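DELTA1-pyrroline-2-carboxylate reductase (Thermococcus litoralis DSM 5473, PDB 6T3E) catalyses the reduction of Delta1-pyrroline-2-carboxylate to L-proline, with a nicotinamide dinucleotide such as NADH as the hydride donor. Local coordinates at residues E34-M39 and L339-G344; E41-V46 and L167-E172; K144-K149 and A299-G304; E172-E177 and S217-V222. All coordinates share one frame; numbering follows the deposited sequence.

Contact 1: residues E34-M39 and L339-G344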
loop_
_atom_site.group_PDB
_atom_site.type_symbol
_atom_site.label_atom_id
_atom_site.label_comp_id
_atom_site.label_asym_id
_atom_site.label_seq_id
_atom_site.Cartn_x
_atom_site.Cartn_y
_atom_site.Cartn_z
ATOM N N GLU B 34 -21.223 -9.900 5.184
ATOM C CA GLU B 34 -22.596 -9.406 5.064
ATOM C C GLU B 34 -23.379 -9.741 6.319
ATOM O O GLU B 34 -24.232 -8.974 6.772
ATOM C CB GLU B 34 -23.273 -10.019 3.834
ATOM C CG GLU B 34 -23.345 -9.134 2.602
ATOM C CD GLU B 34 -23.828 -9.898 1.378
ATOM O OE1 GLU B 34 -23.038 -10.074 0.427
ATOM O OE2 GLU B 34 -24.998 -10.330 1.378
ATOM N N LYS B 35 -23.050 -10.883 6.898
ATOM C CA LYS B 35 -23.636 -11.400 8.121
ATOM C C LYS B 35 -23.293 -10.525 9.332
ATOM O O LYS B 35 -24.150 -10.276 10.185
ATOM C CB LYS B 35 -23.107 -12.826 8.217
ATOM C CG LYS B 35 -23.405 -13.768 9.321
ATOM C CD LYS B 35 -22.595 -15.033 8.936
ATOM C CE LYS B 35 -23.252 -15.688 7.731
ATOM N NZ LYS B 35 -22.883 -15.195 6.327
ATOM N N LEU B 36 -22.048 -10.037 9.415
ATOM C CA LEU B 36 -21.510 -9.382 10.611
ATOM C C LEU B 36 -21.951 -7.928 10.786
ATOM O O LEU B 36 -22.136 -7.481 11.922
ATOM C CB LEU B 36 -19.989 -9.449 10.580
ATOM C CG LEU B 36 -19.418 -10.854 10.678
ATOM C CD1 LEU B 36 -17.904 -10.820 10.449
ATOM C CD2 LEU B 36 -19.769 -11.476 12.012
ATOM N N ILE B 37 -21.997 -7.138 9.709
ATOM C CA ILE B 37 -22.097 -5.682 9.815
ATOM C C ILE B 37 -23.340 -5.133 9.115
ATOM O O ILE B 37 -23.744 -5.608 8.048
ATOM C CB ILE B 37 -20.827 -5.017 9.264
ATOM C CG1 ILE B 37 -20.651 -5.367 7.795
ATOM C CG2 ILE B 37 -19.631 -5.510 10.023
ATOM C CD1 ILE B 37 -19.287 -5.006 7.248
ATOM N N SER B 38 -23.926 -4.098 9.713
ATOM C CA SER B 38 -25.095 -3.390 9.214
ATOM C C SER B 38 -24.738 -1.919 9.057
ATOM O O SER B 38 -23.730 -1.451 9.592
ATOM C CB SER B 38 -26.286 -3.534 10.166
ATOM O OG SER B 38 -25.995 -2.938 11.428
ATOM N N MET B 39 -25.572 -1.177 8.325
ATOM C CA MET B 39 -25.204 0.201 7.994
ATOM C C MET B 39 -25.281 1.133 9.203
ATOM O O MET B 39 -24.454 2.043 9.335
ATOM C CB MET B 39 -26.087 0.712 6.850
ATOM C CG MET B 39 -25.725 2.092 6.280
ATOM S SD MET B 39 -24.062 2.285 5.595
ATOM C CE MET B 39 -24.220 1.569 3.966
ATOM N N LEU B 339 -14.615 -12.678 15.564
ATOM C CA LEU B 339 -14.088 -13.427 16.696
ATOM C C LEU B 339 -15.193 -13.756 17.689
ATOM O O LEU B 339 -15.331 -14.909 18.120
ATOM C CB LEU B 339 -12.969 -12.636 17.370
ATOM C CG LEU B 339 -11.787 -12.250 16.477
ATOM C CD1 LEU B 339 -10.827 -11.377 17.260
ATOM C CD2 LEU B 339 -11.072 -13.473 15.894
ATOM N N GLU B 340 -16.032 -12.768 18.006
ATOM C CA GLU B 340 -17.119 -12.975 18.957
ATOM C C GLU B 340 -18.191 -13.904 18.389
ATOM O O GLU B 340 -18.882 -14.590 19.149
ATOM C CB GLU B 340 -17.708 -11.611 19.338
ATOM C CG GLU B 340 -18.840 -11.595 20.357
ATOM C CD GLU B 340 -19.721 -10.343 20.229
ATOM O OE1 GLU B 340 -19.659 -9.662 19.176
ATOM O OE2 GLU B 340 -20.474 -10.034 21.182
ATOM N N HIS B 341 -18.309 -13.992 17.064
ATOM C CA HIS B 341 -19.338 -14.818 16.448
ATOM C C HIS B 341 -18.814 -16.155 15.951
ATOM O O HIS B 341 -19.620 -17.036 15.629
ATOM C CB HIS B 341 -19.973 -14.068 15.270
ATOM C CG HIS B 341 -21.018 -13.074 15.668
ATOM N ND1 HIS B 341 -20.710 -11.851 16.225
ATOM C CD2 HIS B 341 -22.368 -13.117 15.579
ATOM C CE1 HIS B 341 -21.825 -11.186 16.467
ATOM N NE2 HIS B 341 -22.845 -11.930 16.081
ATOM N N GLY B 342 -17.501 -16.366 15.986
ATOM C CA GLY B 342 -16.907 -17.578 15.446
ATOM C C GLY B 342 -17.035 -17.699 13.946
ATOM O O GLY B 342 -17.190 -18.808 13.428
ATOM N N VAL B 343 -16.961 -16.585 13.231
ATOM C CA VAL B 343 -17.131 -16.541 11.783
ATOM C C VAL B 343 -15.765 -16.388 11.130
ATOM O O VAL B 343 -14.887 -15.684 11.640
ATOM C CB VAL B 343 -18.091 -15.397 11.397
ATOM C CG1 VAL B 343 -17.951 -15.014 9.955
ATOM C CG2 VAL B 343 -19.522 -15.807 11.698
ATOM N N GLY B 344 -15.571 -17.077 10.021
ATOM C CA GLY B 344 -14.331 -17.035 9.279
ATOM C C GLY B 344 -13.556 -18.333 9.431
ATOM O O GLY B 344 -13.809 -19.150 10.317
#
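His341, which packs against Leu36 through its CB, has its ring nitrogen ND1 hydrogen-bonded to Lys337 O one turn back along the same helix. Here helix 324-341 ends in a Schellman motif next to the end of helix 30-36, beside the mixed sheet that holds both terminal strands, 26-28 and 345-346. The motif is identified by the positive phi of Gly342 (67°), by Val343 N bonding to Ala338 O, and by a weak bond of 3.4 Å from Gly342 N to Leu339 O. It turns the chain so that Val343, like His341 before it, faces helix 30-36.

No hydrogen bond joins the two segments; the contact is apolar. Leu36 works as a fork. Its CD2 lies 4.2 Å from His341 CB and approaches the imidazole obliquely, while its CD1 is 4.2 Å from Val343 CG1. The side chains of Leu36 and His341 pass alongside each other, pointing opposite ways. Leu28 of strand 26-28 touches both Leu36 and Val343, linking the pair to the sheet, and Leu36 O accepts a bond from Lys337 NZ.

The second methyl of Val343 meets a lysine stem. Lys35 runs extended as far as CD and then bends at its last two torsions (chi3 -71°), and NZ turns back to Ser31 O in its own helix. The extended first part of the chain places Lys35 CD 4.2 Å from Val343 CG2.

Contact 2: residues E41-V46 and L167-E172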
loop_
_atom_site.group_PDB
_atom_site.type_symbol
_atom_site.label_atom_id
_atom_site.label_comp_id
_atom_site.label_asym_id
_atom_site.label_seq_id
_atom_site.Cartn_x
_atom_site.Cartn_y
_atom_site.Cartn_z
ATOM N N GLU B 41 -24.462 0.426 12.242
ATOM C CA GLU B 41 -23.185 0.238 12.929
ATOM C C GLU B 41 -22.056 0.964 12.199
ATOM O O GLU B 41 -21.229 1.637 12.825
ATOM C CB GLU B 41 -22.885 -1.255 13.063
ATOM C CG GLU B 41 -23.442 -1.874 14.329
ATOM C CD GLU B 41 -23.338 -3.394 14.347
ATOM O OE1 GLU B 41 -23.519 -3.990 15.437
ATOM O OE2 GLU B 41 -23.083 -3.990 13.271
ATOM N N VAL B 42 -22.004 0.825 10.867
ATOM C CA VAL B 42 -20.919 1.408 10.081
ATOM C C VAL B 42 -20.984 2.923 10.127
ATOM O O VAL B 42 -19.943 3.598 10.145
ATOM C CB VAL B 42 -20.963 0.895 8.627
ATOM C CG1 VAL B 42 -19.730 1.348 7.857
ATOM C CG2 VAL B 42 -21.031 -0.614 8.607
ATOM N N ILE B 43 -22.193 3.484 10.156
ATOM C CA ILE B 43 -22.331 4.931 10.254
ATOM C C ILE B 43 -21.712 5.429 11.553
ATOM O O ILE B 43 -20.897 6.360 11.558
ATOM C CB ILE B 43 -23.812 5.330 10.136
ATOM C CG1 ILE B 43 -24.254 5.277 8.666
ATOM C CG2 ILE B 43 -24.059 6.701 10.784
ATOM C CD1 ILE B 43 -25.732 5.126 8.481
ATOM N N GLU B 44 -22.047 4.771 12.668
ATOM C CA GLU B 44 -21.453 5.142 13.947
ATOM C C GLU B 44 -19.941 4.989 13.917
ATOM O O GLU B 44 -19.211 5.859 14.405
ATOM C CB GLU B 44 -22.051 4.296 15.073
ATOM C CG GLU B 44 -23.538 4.533 15.310
ATOM C CD GLU B 44 -24.177 3.468 16.191
ATOM O OE1 GLU B 44 -23.486 2.913 17.076
ATOM O OE2 GLU B 44 -25.375 3.180 15.985
ATOM N N SER B 45 -19.450 3.911 13.298
ATOM C CA SER B 45 -18.019 3.623 13.333
ATOM C C SER B 45 -17.229 4.605 12.482
ATOM O O SER B 45 -16.168 5.081 12.905
ATOM C CB SER B 45 -17.763 2.197 12.854
ATOM O OG SER B 45 -18.567 1.276 13.561
ATOM N N VAL B 46 -17.724 4.918 11.279
ATOM C CA VAL B 46 -17.031 5.874 10.423
ATOM C C VAL B 46 -17.038 7.259 11.069
ATOM O O VAL B 46 -16.065 8.016 10.974
ATOM C CB VAL B 46 -17.657 5.887 9.014
ATOM C CG1 VAL B 46 -17.204 7.120 8.243
ATOM C CG2 VAL B 46 -17.311 4.613 8.229
ATOM N N LEU B 167 -28.100 5.155 -0.958
ATOM C CA LEU B 167 -29.490 5.384 -0.583
ATOM C C LEU B 167 -29.804 4.752 0.765
ATOM O O LEU B 167 -30.524 5.348 1.576
ATOM C CB LEU B 167 -30.438 4.852 -1.661
ATOM C CG LEU B 167 -31.931 5.123 -1.399
ATOM C CD1 LEU B 167 -32.235 6.611 -1.394
ATOM C CD2 LEU B 167 -32.846 4.375 -2.373
ATOM N N TRP B 168 -29.247 3.565 1.031
ATOM C CA TRP B 168 -29.474 2.892 2.311
ATOM C C TRP B 168 -29.006 3.753 3.480
ATOM O O TRP B 168 -29.740 3.948 4.452
ATOM C CB TRP B 168 -28.774 1.526 2.312
ATOM C CG TRP B 168 -28.947 0.706 3.567
ATOM C CD1 TRP B 168 -29.811 0.943 4.596
ATOM C CD2 TRP B 168 -28.236 -0.490 3.912
ATOM N NE1 TRP B 168 -29.676 -0.014 5.567
ATOM C CE2 TRP B 168 -28.721 -0.913 5.174
ATOM C CE3 TRP B 168 -27.238 -1.247 3.279
ATOM C CZ2 TRP B 168 -28.241 -2.057 5.820
ATOM C CZ3 TRP B 168 -26.761 -2.388 3.920
ATOM C CH2 TRP B 168 -27.266 -2.781 5.183
ATOM N N ALA B 169 -27.799 4.310 3.390
ATOM C CA ALA B 169 -27.306 5.147 4.480
ATOM C C ALA B 169 -28.088 6.453 4.603
ATOM O O ALA B 169 -28.194 7.003 5.704
ATOM C CB ALA B 169 -25.820 5.426 4.297
ATOM N N VAL B 170 -28.595 6.993 3.489
ATOM C CA VAL B 170 -29.445 8.181 3.567
ATOM C C VAL B 170 -30.759 7.854 4.273
ATOM O O VAL B 170 -31.290 8.672 5.033
ATOM C CB VAL B 170 -29.672 8.778 2.161
ATOM C CG1 VAL B 170 -30.733 9.872 2.194
ATOM C CG2 VAL B 170 -28.380 9.342 1.619
ATOM N N CYS B 171 -31.296 6.650 4.045
ATOM C CA CYS B 171 -32.539 6.234 4.694
ATOM C C CYS B 171 -32.349 6.004 6.195
ATOM O O CYS B 171 -33.309 6.126 6.969
ATOM C CB CYS B 171 -33.068 4.954 4.041
ATOM S SG CYS B 171 -33.526 5.048 2.288
ATOM N N GLU B 172 -31.142 5.628 6.622
ATOM C CA GLU B 172 -30.898 5.439 8.050
ATOM C C GLU B 172 -30.838 6.765 8.790
ATOM O O GLU B 172 -31.006 6.792 10.012
ATOM C CB GLU B 172 -29.605 4.647 8.277
ATOM C CG GLU B 172 -29.724 3.150 7.981
ATOM C CD GLU B 172 -30.414 2.380 9.103
ATOM O OE1 GLU B 172 -30.506 2.925 10.226
ATOM O OE2 GLU B 172 -30.860 1.231 8.861
#
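Ile43 carries this contact, a helix-helix packing between helix 39-54 and helix 161-173, the latter following the first strand of the Rossmann-type parallel sheet. The two backbones come near each other at Ile43 and Ala169, whose CA atoms are 7.6 Å apart, a spacing that the small alanine side chain allows.

From CB, which points toward the partner helix, the chain divides. CG2 is anti to the backbone N, whereas CG1 is anti to the carbonyl carbon (chi1 -78°) and carries the longer branch across the interface. With chi2 at 158°, CD1 continues outward in a nearly extended chain and settles between two residues three positions apart. Ile43 CD1 lies 4.2 Å from Ala169 CB and equally far from Ala169 O. The side chain of Ile43 also touches Ala137 and Val141, so helix 128-146 closes another part of this buried site.

Away from the interface, Ser45 OG donates to Glu41 O at 2.8 Å from 43° above the carbonyl plane. The same oxygen takes the helical bond from Ser45 N.

The remaining neighbour of the isoleucine tip is Glu172, whose chain bends beyond CB and which also touches Lys40. Its aliphatic base does the packing, with Glu172 CB 3.9 Å from Ile43 CD1.

Contact 3: residues K144-K149 and A299-G304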
loop_
_atom_site.group_PDB
_atom_site.type_symbol
_atom_site.label_atom_id
_atom_site.label_comp_id
_atom_site.label_asym_id
_atom_site.label_seq_id
_atom_site.Cartn_x
_atom_site.Cartn_y
_atom_site.Cartn_z
ATOM N N LYS B 144 -26.288 13.590 7.861
ATOM C CA LYS B 144 -26.874 13.981 9.145
ATOM C C LYS B 144 -26.660 15.460 9.448
ATOM O O LYS B 144 -27.537 16.121 10.016
ATOM C CB LYS B 144 -26.284 13.139 10.271
ATOM C CG LYS B 144 -27.250 12.148 10.870
ATOM C CD LYS B 144 -26.706 11.571 12.167
ATOM C CE LYS B 144 -25.379 10.867 11.935
ATOM N NZ LYS B 144 -24.840 10.297 13.202
ATOM N N TYR B 145 -25.479 15.983 9.129
ATOM C CA TYR B 145 -25.143 17.361 9.454
ATOM C C TYR B 145 -25.506 18.356 8.364
ATOM O O TYR B 145 -25.663 19.544 8.669
ATOM C CB TYR B 145 -23.642 17.489 9.733
ATOM C CG TYR B 145 -23.178 16.723 10.939
ATOM C CD1 TYR B 145 -22.983 17.364 12.152
ATOM C CD2 TYR B 145 -22.934 15.360 10.866
ATOM C CE1 TYR B 145 -22.565 16.670 13.258
ATOM C CE2 TYR B 145 -22.516 14.651 11.966
ATOM C CZ TYR B 145 -22.331 15.311 13.163
ATOM O OH TYR B 145 -21.906 14.605 14.263
ATOM N N LEU B 146 -25.643 17.906 7.109
ATOM C CA LEU B 146 -25.761 18.811 5.968
ATOM C C LEU B 146 -27.118 18.805 5.283
ATOM O O LEU B 146 -27.410 19.744 4.541
ATOM C CB LEU B 146 -24.702 18.482 4.902
ATOM C CG LEU B 146 -23.231 18.628 5.277
ATOM C CD1 LEU B 146 -22.336 18.232 4.123
ATOM C CD2 LEU B 146 -22.952 20.048 5.721
ATOM N N ALA B 147 -27.947 17.793 5.504
ATOM C CA ALA B 147 -29.210 17.675 4.795
ATOM C C ALA B 147 -30.346 18.215 5.650
ATOM O O ALA B 147 -30.298 18.165 6.884
ATOM C CB ALA B 147 -29.495 16.220 4.409
ATOM N N ARG B 148 -31.364 18.751 4.978
ATOM C CA ARG B 148 -32.554 19.195 5.683
ATOM C C ARG B 148 -33.170 18.014 6.416
ATOM O O ARG B 148 -33.253 16.908 5.874
ATOM C CB ARG B 148 -33.561 19.796 4.704
ATOM C CG ARG B 148 -33.355 21.274 4.388
ATOM C CD ARG B 148 -34.486 21.825 3.495
ATOM N NE ARG B 148 -34.448 21.347 2.106
ATOM C CZ ARG B 148 -35.325 20.499 1.567
ATOM N NH1 ARG B 148 -35.210 20.136 0.288
ATOM N NH2 ARG B 148 -36.319 20.016 2.304
ATOM N N LYS B 149 -33.570 18.241 7.668
ATOM C CA LYS B 149 -34.157 17.165 8.459
ATOM C C LYS B 149 -35.507 16.727 7.905
ATOM O O LYS B 149 -35.908 15.573 8.096
ATOM C CB LYS B 149 -34.286 17.605 9.916
ATOM C CG LYS B 149 -33.165 17.084 10.799
ATOM C CD LYS B 149 -33.267 17.633 12.201
ATOM C CE LYS B 149 -32.019 17.342 13.000
ATOM N NZ LYS B 149 -32.067 15.971 13.581
ATOM N N ALA B 299 -14.095 15.867 9.097
ATOM C CA ALA B 299 -13.593 15.682 10.456
ATOM C C ALA B 299 -13.878 16.903 11.317
ATOM O O ALA B 299 -14.147 16.772 12.517
ATOM C CB ALA B 299 -12.097 15.372 10.435
ATOM N N GLU B 300 -13.823 18.102 10.729
ATOM C CA GLU B 300 -14.145 19.306 11.494
ATOM C C GLU B 300 -15.636 19.395 11.801
ATOM O O GLU B 300 -16.030 19.894 12.863
ATOM C CB GLU B 300 -13.687 20.547 10.735
ATOM C CG GLU B 300 -12.379 20.357 10.010
ATOM C CD GLU B 300 -11.989 21.577 9.231
ATOM O OE1 GLU B 300 -12.774 21.997 8.370
ATOM O OE2 GLU B 300 -10.900 22.121 9.484
ATOM N N ILE B 301 -16.483 18.937 10.876
ATOM C CA ILE B 301 -17.922 18.954 11.112
ATOM C C ILE B 301 -18.312 17.961 12.205
ATOM O O ILE B 301 -19.147 18.263 13.069
ATOM C CB ILE B 301 -18.670 18.687 9.798
ATOM C CG1 ILE B 301 -18.615 19.937 8.914
ATOM C CG2 ILE B 301 -20.109 18.280 10.075
ATOM C CD1 ILE B 301 -19.622 19.938 7.802
ATOM N N VAL B 302 -17.729 16.757 12.183
ATOM C CA VAL B 302 -18.052 15.762 13.204
ATOM C C VAL B 302 -17.645 16.273 14.581
ATOM O O VAL B 302 -18.391 16.138 15.560
ATOM C CB VAL B 302 -17.373 14.411 12.885
ATOM C CG1 VAL B 302 -17.727 13.368 13.946
ATOM C CG2 VAL B 302 -17.762 13.905 11.509
ATOM N N ALA B 303 -16.485 16.925 14.663
ATOM C CA ALA B 303 -15.985 17.442 15.929
ATOM C C ALA B 303 -16.797 18.616 16.456
ATOM O O ALA B 303 -16.650 18.968 17.630
ATOM C CB ALA B 303 -14.521 17.859 15.770
ATOM N N GLY B 304 -17.655 19.214 15.636
ATOM C CA GLY B 304 -18.403 20.392 16.017
ATOM C C GLY B 304 -17.648 21.698 15.894
ATOM O O GLY B 304 -18.241 22.760 16.129
#
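Apolar contacts dominate where Tyr145 and Leu146, in the last turn of helix 128-146, meet Ile301 and Val302 of the short helix 298-303. Ile301 serves both partners by using a different branch for each. Its CG2, anti to the backbone N, lies 3.5 Å from Tyr145 CG and 3.6 Å from Tyr145 CB, so the methyl sits at the root of the ring, approaching it obliquely. The other branch places Ile301 CD1 3.9 Å from Leu146 CD2, and these two side chains run nearly perpendicular. Tyr145 and Ile301, by contrast, lie side by side with their ends directed oppositely.

Polar groups lie farther along the ring. Ile301 O lies beside the ring, 3.8 Å from Tyr145 CE1. The phenol oxygen comes near Val302, with Tyr145 OH 4.4 Å from Val302 CG1. Its hydrogen bond is made to Glu47 OE2. The other carboxylate oxygen of Glu47 forms a salt bridge with Lys144, so one acid from helix 39-54 engages two consecutive residues.

In the backbone, Gly304 is the first residue to leave helical angles, with positive phi (82°), and Gly304 N bonds to Ile301 O at 3.1 Å.

Within the fold, Val266 of strand 264-267 touches both Leu146 and Ile301, and His241 of strand 241-244 touches Leu146. The pair of helix ends thus lies against the Rossmann-type sheet, with helix 39-54 alongside.

Contact 4: residues E172-E177 and S217-V222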
loop_
_atom_site.group_PDB
_atom_site.type_symbol
_atom_site.label_atom_id
_atom_site.label_comp_id
_atom_site.label_asym_id
_atom_site.label_seq_id
_atom_site.Cartn_x
_atom_site.Cartn_y
_atom_site.Cartn_z
ATOM N N GLU B 172 -31.142 5.628 6.622
ATOM C CA GLU B 172 -30.898 5.439 8.050
ATOM C C GLU B 172 -30.838 6.765 8.790
ATOM O O GLU B 172 -31.006 6.792 10.012
ATOM C CB GLU B 172 -29.605 4.647 8.277
ATOM C CG GLU B 172 -29.724 3.150 7.981
ATOM C CD GLU B 172 -30.414 2.380 9.103
ATOM O OE1 GLU B 172 -30.506 2.925 10.226
ATOM O OE2 GLU B 172 -30.860 1.231 8.861
ATOM N N VAL B 173 -30.646 7.860 8.067
ATOM C CA VAL B 173 -30.396 9.161 8.663
ATOM C C VAL B 173 -31.558 10.137 8.464
ATOM O O VAL B 173 -31.690 11.083 9.254
ATOM C CB VAL B 173 -29.075 9.738 8.099
ATOM C CG1 VAL B 173 -29.032 11.253 8.102
ATOM C CG2 VAL B 173 -27.879 9.144 8.840
ATOM N N ARG B 174 -32.430 9.910 7.482
ATOM C CA ARG B 174 -33.555 10.790 7.194
ATOM C C ARG B 174 -34.824 9.966 6.997
ATOM O O ARG B 174 -34.777 8.746 6.827
ATOM C CB ARG B 174 -33.264 11.650 5.959
ATOM C CG ARG B 174 -32.150 12.667 6.175
ATOM C CD ARG B 174 -32.597 13.774 7.114
ATOM N NE ARG B 174 -31.594 14.829 7.253
ATOM C CZ ARG B 174 -30.811 14.987 8.321
ATOM N NH1 ARG B 174 -30.913 14.152 9.348
ATOM N NH2 ARG B 174 -29.924 15.980 8.364
ATOM N N ASN B 175 -35.978 10.629 7.092
ATOM C CA ASN B 175 -37.268 9.957 6.898
ATOM C C ASN B 175 -37.657 10.019 5.417
ATOM O O ASN B 175 -38.667 10.602 5.022
ATOM C CB ASN B 175 -38.343 10.577 7.789
ATOM C CG ASN B 175 -38.294 10.059 9.233
ATOM O OD1 ASN B 175 -38.271 8.847 9.475
ATOM N ND2 ASN B 175 -38.271 10.982 10.193
ATOM N N ILE B 176 -36.835 9.359 4.596
ATOM C CA ILE B 176 -37.036 9.360 3.153
ATOM C C ILE B 176 -38.325 8.621 2.818
ATOM O O ILE B 176 -38.613 7.552 3.370
ATOM C CB ILE B 176 -35.817 8.728 2.460
ATOM C CG1 ILE B 176 -34.535 9.396 2.952
ATOM C CG2 ILE B 176 -35.902 8.876 0.951
ATOM C CD1 ILE B 176 -34.354 10.810 2.452
ATOM N N GLU B 177 -39.112 9.184 1.909
ATOM C CA GLU B 177 -40.376 8.583 1.503
ATOM C C GLU B 177 -40.359 8.024 0.089
ATOM O O GLU B 177 -40.942 6.964 -0.155
ATOM C CB GLU B 177 -41.503 9.616 1.608
ATOM C CG GLU B 177 -42.311 9.544 2.878
ATOM C CD GLU B 177 -43.001 10.853 3.184
ATOM O OE1 GLU B 177 -43.534 11.470 2.236
ATOM O OE2 GLU B 177 -43.015 11.263 4.367
ATOM N N SER B 217 -35.258 16.533 -6.186
ATOM C CA SER B 217 -34.550 15.953 -5.053
ATOM C C SER B 217 -34.525 16.885 -3.848
ATOM O O SER B 217 -34.283 18.089 -3.978
ATOM C CB SER B 217 -33.111 15.622 -5.443
ATOM O OG SER B 217 -33.053 14.524 -6.325
ATOM N N ASP B 218 -34.743 16.309 -2.667
ATOM C CA ASP B 218 -34.338 16.959 -1.427
ATOM C C ASP B 218 -32.897 16.588 -1.082
ATOM O O ASP B 218 -32.139 17.433 -0.592
ATOM C CB ASP B 218 -35.288 16.569 -0.286
ATOM C CG ASP B 218 -36.695 17.159 -0.446
ATOM O OD1 ASP B 218 -36.827 18.332 -0.873
ATOM O OD2 ASP B 218 -37.674 16.442 -0.142
ATOM N N ILE B 219 -32.509 15.340 -1.374
ATOM C CA ILE B 219 -31.137 14.847 -1.279
ATOM C C ILE B 219 -30.792 14.170 -2.599
ATOM O O ILE B 219 -31.545 13.321 -3.080
ATOM C CB ILE B 219 -30.955 13.848 -0.121
ATOM C CG1 ILE B 219 -31.178 14.535 1.223
ATOM C CG2 ILE B 219 -29.566 13.217 -0.171
ATOM C CD1 ILE B 219 -31.214 13.572 2.383
ATOM N N LEU B 220 -29.655 14.525 -3.177
ATOM C CA LEU B 220 -29.240 13.953 -4.447
ATOM C C LEU B 220 -28.021 13.071 -4.240
ATOM O O LEU B 220 -27.045 13.485 -3.605
ATOM C CB LEU B 220 -28.922 15.045 -5.472
ATOM C CG LEU B 220 -28.445 14.541 -6.837
ATOM C CD1 LEU B 220 -29.535 13.714 -7.501
ATOM C CD2 LEU B 220 -28.028 15.696 -7.718
ATOM N N ILE B 221 -28.075 11.869 -4.802
ATOM C CA ILE B 221 -26.983 10.907 -4.739
ATOM C C ILE B 221 -26.431 10.768 -6.152
ATOM O O ILE B 221 -27.171 10.416 -7.078
ATOM C CB ILE B 221 -27.456 9.545 -4.198
ATOM C CG1 ILE B 221 -27.809 9.620 -2.712
ATOM C CG2 ILE B 221 -26.417 8.468 -4.462
ATOM C CD1 ILE B 221 -28.782 8.535 -2.274
ATOM N N VAL B 222 -25.140 11.046 -6.317
ATOM C CA VAL B 222 -24.443 10.886 -7.587
ATOM C C VAL B 222 -23.319 9.877 -7.357
ATOM O O VAL B 222 -22.441 10.105 -6.511
ATOM C CB VAL B 222 -23.901 12.223 -8.122
ATOM C CG1 VAL B 222 -23.627 12.112 -9.601
ATOM C CG2 VAL B 222 -24.886 13.370 -7.865
#
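The turn that completes a beta-alpha-beta crossover of the Rossmann-type domain meets a neighbouring strand of the parallel sheet here. Strand 153-157, helix 161-173 and strand 178-182 form the crossover; residues 174-177 are its return loop. Ile219 opens strand 219-222, on the other side of strand 153-157 from strand 178-182.

All the contact is made at one methyl. Ile219 points its CB toward the loop, and CD1 makes the contact, its CG1 branch anti to the carbonyl carbon and extended beyond (chi2 172°). Ile219 CD1 lies 4.0 Å from Arg174 CG and 4.2 Å from Ile176 CD1, and both of those side chains lie squarely across Ile219. Between them, Asn175 is the centre of an inverse gamma turn, in which Ile176 N makes a weak bond to Arg174 O. This kink in the loop is consistent with residues 174 and 176 both reaching the same methyl. Val170, from helix 161-173, also touches both isoleucines, so the group is buried between helix and sheet.

Arg174 contributes only its aliphatic stem to the packing, and its guanidinium is held at all three nitrogens. NH2 donates to Ala147 O and Lys144 O near the end of helix 128-146, while NE makes a weak bond to Arg148 O. The remaining bond is local: Arg174 NH1 reaches Val173 O at 3.2 Å, bent to 141° at the hydrogen and coming from above the carbonyl plane.

Overall arrangement
From the N terminus, residues 34-39 open the longest loop, which closes at 339-344 and encloses the other three contacts. Contact 2 opens next, on helix 39-54. Before it closes at 167-172, contact 3 has already opened at 144-149, so contacts 2 and 3 cross. Contact 4 starts on helix 161-173, which it shares with contact 2, and closes at 217-222, within the span of contact 3. Contact 1 joins segments near the two chain ends beside the mixed sheet, contact 2 bridges to the Rossmann-type part, and contacts 3 and 4 lie along its parallel sheet. Met39 packs on Trp168, connecting contacts 1 and 2; a salt bridge from Arg148 to Asp218 connects contacts 3 and 4.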